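C protein alpha-antigen (PDB 1YWM) may act in both virulence and immunity as a cell-wall-anchored surface antigen of group B Streptococcus, the chain here being its N-terminal domain. Local coordinates at residues D122-T125 with L126-I130; K166-T169 with D170-S173. All coordinates share one frame; numbering follows the deposited sequence.

Contact 1 of 2, residues D122-T125 with L126-I130; sequences DSTT and LRDKI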
ATOM      1  N   ASP A 122      -2.039  -5.558   2.743  1.00 12.25           N
ATOM      2  CA  ASP A 122      -0.906  -6.387   2.373  1.00 14.36           C
ATOM      3  C   ASP A 122      -1.176  -6.895   0.974  1.00 17.40           C
ATOM      4  O   ASP A 122      -2.098  -7.700   0.786  1.00 16.84           O
ATOM      5  CB  ASP A 122      -0.786  -7.571   3.312  1.00 17.48           C
ATOM      6  CG  ASP A 122       0.507  -8.308   3.138  1.00 16.16           C
ATOM      7  OD1 ASP A 122       1.250  -8.019   2.166  1.00 20.23           O
ATOM      8  OD2 ASP A 122       0.893  -9.147   3.966  1.00 21.63           O
ATOM      9  N   SER A 123      -0.378  -6.422   0.013  1.00 13.57           N
ATOM     10  CA  SER A 123      -0.524  -6.868  -1.379  1.00 16.29           C
ATOM     11  C   SER A 123       0.310  -8.152  -1.689  1.00 17.71           C
ATOM     12  O   SER A 123       0.348  -8.603  -2.834  1.00 15.97           O
ATOM     13  CB  SER A 123      -0.148  -5.742  -2.331  1.00 11.62           C
ATOM     14  OG  SER A 123       1.231  -5.424  -2.207  1.00 15.07           O
ATOM     15  N   THR A 124       0.940  -8.748  -0.677  1.00 17.95           N
ATOM     16  CA  THR A 124       1.863  -9.862  -0.901  1.00 17.91           C
ATOM     17  C   THR A 124       1.249 -11.028  -1.710  1.00 19.72           C
ATOM     18  O   THR A 124       1.848 -11.501  -2.694  1.00 16.73           O
ATOM     19  CB  THR A 124       2.458 -10.375   0.431  1.00 20.84           C
ATOM     20  OG1 THR A 124       3.293  -9.347   1.015  1.00 17.42           O
ATOM     21  CG2 THR A 124       3.438 -11.531   0.167  1.00 19.65           C
ATOM     22  N   THR A 125       0.082 -11.499  -1.292  1.00 18.74           N
ATOM     23  CA  THR A 125      -0.519 -12.651  -1.980  1.00 23.45           C
ATOM     24  C   THR A 125      -0.995 -12.277  -3.388  1.00 20.91           C
ATOM     25  O   THR A 125      -0.840 -13.058  -4.340  1.00 18.80           O
ATOM     26  CB  THR A 125      -1.640 -13.205  -1.154  1.00 20.94           C
ATOM     27  OG1 THR A 125      -1.075 -13.718   0.073  1.00 25.81           O
ATOM     28  CG2 THR A 125      -2.223 -14.452  -1.848  1.00 24.59           C
ATOM     29  N   LEU A 126      -1.603 -11.096  -3.515  1.00 16.56           N
ATOM     30  CA  LEU A 126      -1.947 -10.580  -4.835  1.00 15.55           C
ATOM     31  C   LEU A 126      -0.727 -10.554  -5.736  1.00 17.28           C
ATOM     32  O   LEU A 126      -0.790 -11.011  -6.894  1.00 16.00           O
ATOM     33  CB  LEU A 126      -2.574  -9.183  -4.736  1.00 12.55           C
ATOM     34  CG  LEU A 126      -2.877  -8.382  -6.019  1.00 14.35           C
ATOM     35  CD1 LEU A 126      -3.898  -9.159  -6.890  1.00 10.75           C
ATOM     36  CD2 LEU A 126      -3.459  -7.017  -5.599  1.00 12.13           C
ATOM     37  N   ARG A 127       0.395 -10.047  -5.226  1.00 14.20           N
ATOM     38  CA  ARG A 127       1.582  -9.926  -6.081  1.00 16.86           C
ATOM     39  C   ARG A 127       2.117 -11.302  -6.503  1.00 17.32           C
ATOM     40  O   ARG A 127       2.536 -11.491  -7.640  1.00 16.45           O
ATOM     41  CB  ARG A 127       2.672  -9.112  -5.380  1.00 16.53           C
ATOM     42  CG  ARG A 127       2.378  -7.592  -5.374  1.00 11.80           C
ATOM     43  CD  ARG A 127       3.407  -6.804  -4.478  1.00 14.87           C
ATOM     44  NE  ARG A 127       3.076  -5.384  -4.416  1.00 21.71           N
ATOM     45  CZ  ARG A 127       3.269  -4.510  -5.397  1.00 18.62           C
ATOM     46  NH1 ARG A 127       2.912  -3.248  -5.218  1.00 15.39           N
ATOM     47  NH2 ARG A 127       3.835  -4.870  -6.556  1.00 20.65           N
ATOM     48  N   ASP A 128       2.067 -12.266  -5.585  1.00 14.80           N
ATOM     49  CA  ASP A 128       2.454 -13.641  -5.897  1.00 17.33           C
ATOM     50  C   ASP A 128       1.521 -14.215  -6.940  1.00 17.72           C
ATOM     51  O   ASP A 128       1.973 -14.844  -7.891  1.00 15.55           O
ATOM     52  CB  ASP A 128       2.333 -14.526  -4.651  1.00 23.62           C
ATOM     53  CG  ASP A 128       3.467 -14.327  -3.688  1.00 31.28           C
ATOM     54  OD1 ASP A 128       4.479 -13.705  -4.077  1.00 35.54           O
ATOM     55  OD2 ASP A 128       3.427 -14.765  -2.521  1.00 37.25           O
ATOM     56  N   LYS A 129       0.225 -14.030  -6.737  1.00 13.75           N
ATOM     57  CA  LYS A 129      -0.772 -14.503  -7.705  1.00 20.31           C
ATOM     58  C   LYS A 129      -0.532 -13.917  -9.097  1.00 16.34           C
ATOM     59  O   LYS A 129      -0.618 -14.618 -10.129  1.00 13.68           O
ATOM     60  CB  LYS A 129      -2.198 -14.198  -7.229  1.00 19.74           C
ATOM     61  CG  LYS A 129      -3.282 -14.905  -8.013  1.00 35.68           C
ATOM     62  CD  LYS A 129      -3.157 -16.444  -7.859  1.00 34.97           C
ATOM     63  CE  LYS A 129      -4.363 -17.197  -8.394  1.00 54.26           C
ATOM     64  NZ  LYS A 129      -4.709 -16.807  -9.797  1.00 50.27           N
ATOM     65  N   ILE A 130      -0.280 -12.620  -9.146  1.00 14.00           N
ATOM     66  CA  ILE A 130       0.003 -11.983 -10.407  1.00 15.11           C
ATOM     67  C   ILE A 130       1.205 -12.619 -11.098  1.00 16.46           C
ATOM     68  O   ILE A 130       1.161 -12.857 -12.313  1.00 14.51           O
ATOM     69  CB  ILE A 130       0.217 -10.450 -10.242  1.00 10.89           C
ATOM     70  CG1 ILE A 130      -1.120  -9.743  -9.965  1.00  9.15           C
ATOM     71  CG2 ILE A 130       0.898  -9.885 -11.527  1.00  9.20           C
ATOM     72  CD1 ILE A 130      -0.943  -8.252  -9.478  1.00 10.57           C
TER
HETATM   73  O   HOH W   1      -2.495  -9.867  -0.964  1.00 20.60           O
HETATM   74  O   HOH W   2       4.930 -11.150  -3.242  1.00 20.65           O
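The guanidinium group of R127 is met at its edge by the hydroxyl of S123: NE donates to S123 OG over 2.9 Å, with OG tilted 17° from the guanidinium plane and an N-H...OG angle of 143°, so the bond is noticeably bent. The R127 chain runs extended from CG to NE alongside the first turn, its CG 3.4 Å from S123 O, which carries NE back toward the serine. S123 OG stands between its own backbone N and carbonyl carbon (chi1 65°), where it faces the arginine; it is also hydrogen-bonded to D44, and NH2 of R127 forms a salt bridge with D162, so the guanidinium is held through at least NE and NH2. A second flat group, the D122 carboxylate, accepts at the very start of the helix. Its OD1 takes two donors from T124: the hydroxyl OG1 at 2.7 Å on the syn side, and the backbone N at 3.0 Å from above the carboxylate plane, an Asx turn. S123 holds the N-cap position, yet its side chain makes no capping bond. Water 1 links D122 O to L126 N, supplying an acceptor for a first-turn N-H. The helix proper begins with R127 N on S123 O (2.8 Å), followed by D128 N on T124 O and K129 N on T125 O. A second water donates to both T124 O and D128 OD1 (2.7 Å to the latter), tying the D128 carboxylate to the carbonyl of T124, four residues earlier. Around this first turn of helix 124-137, which follows strand 113-121 after a two-residue link, Y46 of helix 45-49 touches S123, T124 and R127; L126 and I130 pack against helices 144-163 and 168-182, the two partners in the antiparallel three-helix bundle.

Contact 2 of 2, residues K166-T169 with D170-S173; sequences KTQT and DIDS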
ATOM      1  N   LYS A 166      -4.462   1.048  -1.124  1.00 15.02           N
ATOM      2  CA  LYS A 166      -5.704   0.290  -1.160  1.00 16.67           C
ATOM      3  C   LYS A 166      -6.156  -0.116   0.247  1.00 19.90           C
ATOM      4  O   LYS A 166      -5.366  -0.100   1.182  1.00 21.21           O
ATOM      5  CB  LYS A 166      -5.494  -0.976  -2.012  1.00 21.10           C
ATOM      6  CG  LYS A 166      -4.975  -0.719  -3.431  1.00 16.76           C
ATOM      7  CD  LYS A 166      -6.043   0.016  -4.278  1.00 21.27           C
ATOM      8  CE  LYS A 166      -5.455   0.559  -5.573  1.00 18.94           C
ATOM      9  NZ  LYS A 166      -6.369   1.453  -6.386  1.00 19.09           N
ATOM     10  N   THR A 167      -7.417  -0.510   0.389  1.00 18.81           N
ATOM     11  CA  THR A 167      -7.814  -1.329   1.542  1.00 18.34           C
ATOM     12  C   THR A 167      -7.591  -2.809   1.248  1.00 19.59           C
ATOM     13  O   THR A 167      -7.498  -3.212   0.063  1.00 18.38           O
ATOM     14  CB  THR A 167      -9.295  -1.155   1.856  1.00 22.67           C
ATOM     15  OG1 THR A 167     -10.043  -1.574   0.711  1.00 22.92           O
ATOM     16  CG2 THR A 167      -9.650   0.303   2.042  1.00 26.67           C
ATOM     17  N   GLN A 168      -7.546  -3.632   2.299  1.00 14.58           N
ATOM     18  CA  GLN A 168      -7.456  -5.093   2.094  1.00 19.74           C
ATOM     19  C   GLN A 168      -8.644  -5.697   1.321  1.00 24.39           C
ATOM     20  O   GLN A 168      -8.494  -6.676   0.556  1.00 19.59           O
ATOM     21  CB  GLN A 168      -7.321  -5.794   3.434  1.00 21.12           C
ATOM     22  CG  GLN A 168      -6.794  -7.198   3.336  1.00 15.34           C
ATOM     23  CD  GLN A 168      -5.374  -7.252   2.758  1.00 26.66           C
ATOM     24  OE1 GLN A 168      -4.552  -6.397   3.045  1.00 21.41           O
ATOM     25  NE2 GLN A 168      -5.095  -8.268   1.949  1.00 20.99           N
ATOM     26  N   THR A 169      -9.830  -5.129   1.537  1.00 20.74           N
ATOM     27  CA  THR A 169     -10.999  -5.527   0.761  1.00 24.84           C
ATOM     28  C   THR A 169     -10.738  -5.334  -0.730  1.00 23.79           C
ATOM     29  O   THR A 169     -11.061  -6.220  -1.560  1.00 20.10           O
ATOM     30  CB  THR A 169     -12.227  -4.699   1.172  1.00 27.40           C
ATOM     31  OG1 THR A 169     -12.611  -5.049   2.513  1.00 30.94           O
ATOM     32  CG2 THR A 169     -13.429  -5.120   0.323  1.00 31.89           C
ATOM     33  N   ASP A 170     -10.179  -4.176  -1.074  1.00 17.89           N
ATOM     34  CA  ASP A 170      -9.844  -3.908  -2.468  1.00 23.02           C
ATOM     35  C   ASP A 170      -8.780  -4.899  -2.988  1.00 19.48           C
ATOM     36  O   ASP A 170      -8.935  -5.447  -4.073  1.00 18.97           O
ATOM     37  CB  ASP A 170      -9.429  -2.463  -2.693  1.00 20.39           C
ATOM     38  CG  ASP A 170      -9.676  -1.996  -4.131  1.00 43.77           C
ATOM     39  OD1 ASP A 170      -9.203  -0.906  -4.494  1.00 34.63           O
ATOM     40  OD2 ASP A 170     -10.331  -2.643  -4.977  1.00 55.96           O
ATOM     41  N   ILE A 171      -7.706  -5.109  -2.227  1.00 17.43           N
ATOM     42  CA  ILE A 171      -6.719  -6.146  -2.569  1.00 18.27           C
ATOM     43  C   ILE A 171      -7.382  -7.509  -2.868  1.00 21.45           C
ATOM     44  O   ILE A 171      -7.154  -8.112  -3.936  1.00 17.25           O
ATOM     45  CB  ILE A 171      -5.642  -6.253  -1.458  1.00 16.90           C
ATOM     46  CG1 ILE A 171      -4.827  -4.931  -1.352  1.00 18.33           C
ATOM     47  CG2 ILE A 171      -4.798  -7.529  -1.594  1.00 19.92           C
ATOM     48  CD1 ILE A 171      -4.017  -4.462  -2.614  1.00 14.54           C
ATOM     49  N   ASP A 172      -8.234  -7.975  -1.953  1.00 17.24           N
ATOM     50  CA  ASP A 172      -8.888  -9.268  -2.121  1.00 23.65           C
ATOM     51  C   ASP A 172      -9.757  -9.301  -3.387  1.00 19.15           C
ATOM     52  O   ASP A 172      -9.815 -10.321  -4.078  1.00 25.15           O
ATOM     53  CB  ASP A 172      -9.697  -9.655  -0.874  1.00 26.08           C
ATOM     54  CG  ASP A 172      -8.817  -9.931   0.346  1.00 28.31           C
ATOM     55  OD1 ASP A 172      -7.574 -10.062   0.217  1.00 42.59           O
ATOM     56  OD2 ASP A 172      -9.293 -10.015   1.493  1.00 43.99           O
ATOM     57  N   SER A 173     -10.407  -8.194  -3.706  1.00 18.89           N
ATOM     58  CA  SER A 173     -11.186  -8.127  -4.939  1.00 19.70           C
ATOM     59  C   SER A 173     -10.289  -8.215  -6.200  1.00 24.81           C
ATOM     60  O   SER A 173     -10.670  -8.822  -7.224  1.00 20.21           O
ATOM     61  CB  SER A 173     -12.117  -6.911  -4.956  1.00 22.79           C
ATOM     62  OG  SER A 173     -11.418  -5.716  -5.237  1.00 38.20           O
TER
HETATM   63  O   HOH W   3      -8.850   0.181  -6.873  1.00 29.19           O
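Residues 166-169 run from extended backbone at K166 and T167 into the first turn of helix 168-182, where I171 N bonds T167 O at 3.0 Å in the carbonyl plane, and D172 N and S173 N follow on Q168 O and T169 O. T167 is the N-cap of this third helix of the bundle: its OG1, placed between backbone N and carbonyl carbon (chi1 61°), reaches forward to the first turn and accepts from D170 N at 3.2 Å with an N-H...OG1 angle of 160°. K166 lies across the start of the helix. Its CB and CG rest on the tip of I171, CB 3.8 Å from CD1, the two side chains meeting at about a right angle. Farther out, its methylene CD comes within 3.3 Å of D170 OD1, but the charges themselves stay beyond salt-bridge distance; NZ pairs instead with D160 of helix 144-163. On another side of the turn, Q168 NE2 approaches I171 CG2 and D172 OD1, amide and carboxylate planes being turned 66° apart, while OE1 accepts from the backbone N of D122. Y121 of strand 113-121 packs on both Q168 and I171. S173 OG donates to D170 O within the turn. Water 3 bridges the lysine and aspartate, accepting from K166 NZ at 2.8 Å and donating to D170 OD1 at 2.6 Å.

From the N terminus, the chain completes the beta sandwich with strand 113-121 and at once enters contact 1, the opening turn of helix 124-137. It then passes through helix 144-163 before contact 2 starts helix 168-182. Each contact closes a short local turn; the two lie in series, neither nesting nor crossing, with centres about 11 Å apart. They nevertheless meet in space at the sandwich end of the bundle, through the Q168-D122 pair (OE1 to N 2.7 Å) and through I171, which packs against S123 and L126. Two helix starts are thereby joined where the fibronectin-like domain passes into the three-helix bundle.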